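Local coordinates for protein SOSEKI 4 (Arabidopsis thaliana, PDB 6RSN) that polymerises through its DIX-like domain into filaments needed for polar localization, interprets polarity cues and can influence the orientation of plant cell division, at residues V8-G16 and R47-W57. The protein carries 1 engineered substitution. Numbering follows the deposited sequence.
With SO4 (sulfate ion), chain B.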
loop_
_atom_site.group_PDB
_atom_site.type_symbol
_atom_site.label_atom_id
_atom_site.label_comp_id
_atom_site.label_asym_id
_atom_site.label_seq_id
_atom_site.Cartn_x
_atom_site.Cartn_y
_atom_site.Cartn_z
ATOM N N VAL A 8 2.270 -6.031 5.285
ATOM C CA VAL A 8 1.542 -4.884 4.734
ATOM C C VAL A 8 0.057 -5.173 4.778
ATOM O O VAL A 8 -0.373 -6.230 4.303
ATOM C CB VAL A 8 2.020 -4.566 3.308
ATOM C CG1 VAL A 8 1.229 -3.406 2.700
ATOM C CG2 VAL A 8 3.526 -4.245 3.287
ATOM N N VAL A 9 -0.751 -4.231 5.291
ATOM C CA VAL A 9 -2.206 -4.339 5.210
ATOM C C VAL A 9 -2.658 -3.329 4.158
ATOM O O VAL A 9 -2.170 -2.207 4.168
ATOM C CB VAL A 9 -2.905 -4.079 6.567
ATOM C CG1 VAL A 9 -4.422 -3.879 6.438
ATOM C CG2 VAL A 9 -2.646 -5.216 7.571
ATOM N N TYR A 10 -3.563 -3.747 3.257
ATOM C CA TYR A 10 -4.098 -2.752 2.314
ATOM C C TYR A 10 -5.619 -2.848 2.212
ATOM O O TYR A 10 -6.233 -3.936 2.258
ATOM C CB TYR A 10 -3.418 -2.825 0.926
ATOM C CG TYR A 10 -3.667 -4.083 0.117
ATOM C CD1 TYR A 10 -2.848 -5.192 0.250
ATOM C CD2 TYR A 10 -4.752 -4.180 -0.745
ATOM C CE1 TYR A 10 -3.070 -6.353 -0.490
ATOM C CE2 TYR A 10 -4.988 -5.326 -1.503
ATOM C CZ TYR A 10 -4.171 -6.432 -1.338
ATOM O OH TYR A 10 -4.418 -7.565 -2.079
ATOM N N TYR A 11 -6.264 -1.682 2.011
ATOM C CA TYR A 11 -7.701 -1.562 1.810
ATOM C C TYR A 11 -7.947 -1.185 0.351
ATOM O O TYR A 11 -7.204 -0.372 -0.208
ATOM C CB TYR A 11 -8.242 -0.381 2.625
ATOM C CG TYR A 11 -8.237 -0.641 4.108
ATOM C CD1 TYR A 11 -7.077 -0.425 4.840
ATOM C CD2 TYR A 11 -9.380 -1.095 4.750
ATOM C CE1 TYR A 11 -7.095 -0.633 6.209
ATOM C CE2 TYR A 11 -9.396 -1.336 6.130
ATOM C CZ TYR A 11 -8.236 -1.095 6.839
ATOM O OH TYR A 11 -8.143 -1.310 8.196
ATOM N N LEU A 12 -8.834 -1.907 -0.328
ATOM C CA LEU A 12 -9.175 -1.432 -1.677
ATOM C C LEU A 12 -10.501 -0.700 -1.596
ATOM O O LEU A 12 -11.427 -1.161 -0.924
ATOM C CB LEU A 12 -9.393 -2.617 -2.631
ATOM C CG LEU A 12 -8.149 -3.458 -2.821
ATOM C CD1 LEU A 12 -8.448 -4.592 -3.826
ATOM C CD2 LEU A 12 -6.988 -2.563 -3.326
ATOM N N SER A 13 -10.593 0.409 -2.330
ATOM C CA SER A 13 -11.773 1.248 -2.244
ATOM C C SER A 13 -12.321 1.333 -3.642
ATOM O O SER A 13 -11.602 1.756 -4.540
ATOM C CB SER A 13 -11.356 2.634 -1.726
ATOM O OG SER A 13 -12.478 3.513 -1.772
ATOM N N ARG A 14 -13.578 0.921 -3.841
ATOM C CA ARG A 14 -14.148 1.036 -5.167
ATOM C C ARG A 14 -15.199 2.149 -5.155
ATOM O O ARG A 14 -14.904 3.307 -5.467
ATOM C CB ARG A 14 -14.650 -0.342 -5.596
ATOM C CG ARG A 14 -13.544 -1.379 -5.705
ATOM C CD ARG A 14 -14.265 -2.672 -6.036
ATOM N NE ARG A 14 -13.445 -3.835 -6.359
ATOM C CZ ARG A 14 -12.825 -4.623 -5.473
ATOM N NH1 ARG A 14 -12.878 -4.364 -4.174
ATOM N NH2 ARG A 14 -12.129 -5.664 -5.898
ATOM N N ASN A 15 -16.415 1.782 -4.745
ATOM C CA ASN A 15 -17.494 2.729 -4.507
ATOM C C ASN A 15 -17.267 3.403 -3.155
ATOM O O ASN A 15 -17.715 4.524 -2.923
ATOM C CB ASN A 15 -18.846 2.015 -4.539
ATOM C CG ASN A 15 -18.949 1.102 -5.739
ATOM O OD1 ASN A 15 -18.915 1.572 -6.870
ATOM N ND2 ASN A 15 -19.041 -0.198 -5.513
ATOM N N GLY A 16 -16.566 2.689 -2.267
ATOM C CA GLY A 16 -16.337 3.148 -0.909
ATOM C C GLY A 16 -16.032 1.967 0.001
ATOM O O GLY A 16 -16.667 1.809 1.040
ATOM N N ARG A 47 -1.354 -11.468 -7.485
ATOM C CA ARG A 47 -2.656 -11.127 -8.059
ATOM C C ARG A 47 -2.601 -10.903 -9.577
ATOM O O ARG A 47 -3.680 -10.676 -10.125
ATOM C CB ARG A 47 -3.125 -9.826 -7.407
ATOM C CG ARG A 47 -3.413 -9.997 -5.913
ATOM C CD ARG A 47 -4.697 -10.781 -5.709
ATOM N NE ARG A 47 -5.270 -9.908 -4.661
ATOM C CZ ARG A 47 -6.332 -9.069 -4.690
ATOM N NH1 ARG A 47 -7.125 -8.964 -5.739
ATOM N NH2 ARG A 47 -6.624 -8.363 -3.596
ATOM N N GLY A 48 -1.423 -10.919 -10.183
ATOM C CA GLY A 48 -1.266 -10.733 -11.621
ATOM C C GLY A 48 -0.883 -9.274 -11.896
ATOM O O GLY A 48 -1.252 -8.362 -11.146
ATOM N N ASN A 49 -0.194 -9.083 -13.031
ATOM C CA ASN A 49 0.216 -7.719 -13.362
ATOM C C ASN A 49 -0.947 -6.761 -13.576
ATOM O O ASN A 49 -0.784 -5.544 -13.425
ATOM C CB ASN A 49 1.028 -7.709 -14.662
ATOM C CG ASN A 49 2.434 -8.223 -14.425
ATOM O OD1 ASN A 49 2.941 -9.092 -15.131
ATOM N ND2 ASN A 49 3.084 -7.670 -13.436
ATOM N N GLY A 50 -2.098 -7.315 -13.910
ATOM C CA GLY A 50 -3.224 -6.440 -14.179
ATOM C C GLY A 50 -3.998 -5.923 -12.967
ATOM O O GLY A 50 -5.008 -5.223 -13.164
HETATM N N MSE A 51 -3.555 -6.237 -11.728
HETATM C CA MSE A 51 -4.339 -5.808 -10.574
HETATM C C MSE A 51 -3.853 -4.432 -10.092
HETATM O O MSE A 51 -4.679 -3.484 -9.950
HETATM C CB MSE A 51 -4.223 -6.908 -9.494
HETATM C CG MSE A 51 -4.991 -6.568 -8.204
HETATM SE SE MSE A 51 -3.805 -5.667 -6.869
HETATM C CE MSE A 51 -5.128 -5.458 -5.399
ATOM N N ALA A 52 -2.562 -4.283 -9.697
ATOM C CA ALA A 52 -2.214 -3.088 -8.905
ATOM C C ALA A 52 -2.346 -1.811 -9.737
ATOM O O ALA A 52 -2.616 -0.771 -9.170
ATOM C CB ALA A 52 -0.841 -3.203 -8.340
ATOM N N CYS A 53 -2.248 -1.931 -11.064
ATOM C CA CYS A 53 -2.361 -0.772 -11.929
ATOM C C CYS A 53 -3.807 -0.301 -12.017
ATOM O O CYS A 53 -3.971 0.835 -12.573
ATOM C CB CYS A 53 -1.870 -1.057 -13.362
ATOM S SG CYS A 53 -2.664 -2.528 -14.092
ATOM N N LEU A 54 -4.783 -1.009 -11.421
ATOM C CA LEU A 54 -6.176 -0.509 -11.433
ATOM C C LEU A 54 -6.420 0.519 -10.316
ATOM O O LEU A 54 -7.512 1.083 -10.222
ATOM C CB LEU A 54 -7.131 -1.694 -11.258
ATOM C CG LEU A 54 -7.127 -2.743 -12.371
ATOM C CD1 LEU A 54 -7.965 -3.896 -11.874
ATOM C CD2 LEU A 54 -7.762 -2.152 -13.622
ATOM N N TYR A 55 -5.422 0.741 -9.455
ATOM C CA TYR A 55 -5.607 1.508 -8.233
ATOM C C TYR A 55 -4.538 2.583 -8.124
ATOM O O TYR A 55 -3.387 2.404 -8.568
ATOM C CB TYR A 55 -5.455 0.611 -7.004
ATOM C CG TYR A 55 -6.530 -0.430 -6.990
ATOM C CD1 TYR A 55 -7.814 -0.138 -6.548
ATOM C CD2 TYR A 55 -6.249 -1.691 -7.492
ATOM C CE1 TYR A 55 -8.788 -1.117 -6.548
ATOM C CE2 TYR A 55 -7.213 -2.685 -7.512
ATOM C CZ TYR A 55 -8.492 -2.377 -7.075
ATOM O OH TYR A 55 -9.440 -3.349 -7.200
ATOM N N SER A 56 -4.927 3.738 -7.523
ATOM C CA SER A 56 -3.986 4.758 -7.101
ATOM C C SER A 56 -3.663 4.518 -5.621
ATOM O O SER A 56 -4.582 4.298 -4.831
ATOM C CB SER A 56 -4.766 6.108 -7.210
ATOM O OG SER A 56 -3.826 7.088 -6.810
ATOM N N TRP A 57 -2.354 4.479 -5.271
ATOM C CA TRP A 57 -1.983 3.974 -3.936
ATOM C C TRP A 57 -1.590 5.097 -2.975
ATOM O O TRP A 57 -1.007 6.092 -3.394
ATOM C CB TRP A 57 -0.828 2.930 -4.017
ATOM C CG TRP A 57 -1.302 1.724 -4.773
ATOM C CD1 TRP A 57 -1.264 1.485 -6.126
ATOM C CD2 TRP A 57 -1.952 0.578 -4.190
ATOM N NE1 TRP A 57 -1.822 0.250 -6.396
ATOM C CE2 TRP A 57 -2.252 -0.323 -5.242
ATOM C CE3 TRP A 57 -2.292 0.232 -2.869
ATOM C CZ2 TRP A 57 -2.915 -1.539 -5.024
ATOM C CZ3 TRP A 57 -2.889 -0.987 -2.640
ATOM C CH2 TRP A 57 -3.197 -1.869 -3.702
HETATM S S SO4 B . -10.427 -8.271 -4.372
HETATM O O1 SO4 B . -10.441 -7.999 -5.789
HETATM O O2 SO4 B . -10.223 -9.672 -4.143
HETATM O O3 SO4 B . -9.354 -7.534 -3.754
HETATM O O4 SO4 B . -11.685 -7.877 -3.800
#
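Leu12 packs against the face of Tyr55 and against Trp57; both of its methyls meet Tyr55, but at different places. CD2 sits 3.9 Å from the centroid of the Tyr55 ring and only 8° off the ring normal, which defines a CH-pi contact over the middle of one face; the same methyl reaches Trp57 CH2. CD1 turns to the hydroxyl end of Tyr55 and to the selenomethionine methyl CE of Met51, 3.8 Å away.

Tyr10 meets Trp57 differently: the indole directs its edge at the phenol face in an offset edge-to-face pair, the planes 73° apart. With CG between its backbone N and carbonyl carbon, Tyr10 turns its ring toward segment 47-57, where the hydroxyl meets Arg47, whose chain arrives from the opposite direction, bent at chi2 and chi3. Arg47 NH2 donates to Tyr10 OH over 2.8 Å; the 135° N-H...O angle shows a bent bond, and the hydroxyl also lies out of the guanidinium plane. Met51 CE lies over one face of that guanidinium, offset from its centre.

At the exposed end of the contact a sulfate, probably from the crystallisation liquor, bridges the segments. Its O3 accepts from Arg47 NH2 at 2.9 Å, while O4 accepts from Arg14 NH2 at 3.1 Å. The anion probably offsets the like charges of these arginines. Arg14 is poorly ordered, so its details are less certain.

On the 47-57 side, Ala52 O receives Trp57 NE1 (3.1 Å) and Tyr55 N from opposite faces of its carbonyl plane, fixing the indole against the Ala52-Tyr55 type I turn.

Within this ubiquitin-like, DIX-like domain, strand 86-92 separates strands 5-13 and 55-63 in the mixed sheet, so their side chains meet across it; helix 36-47 adds Leu43 against Tyr10 and Ile40 against Trp57, and His22 of strand 22-27 meets the Tyr10 ring.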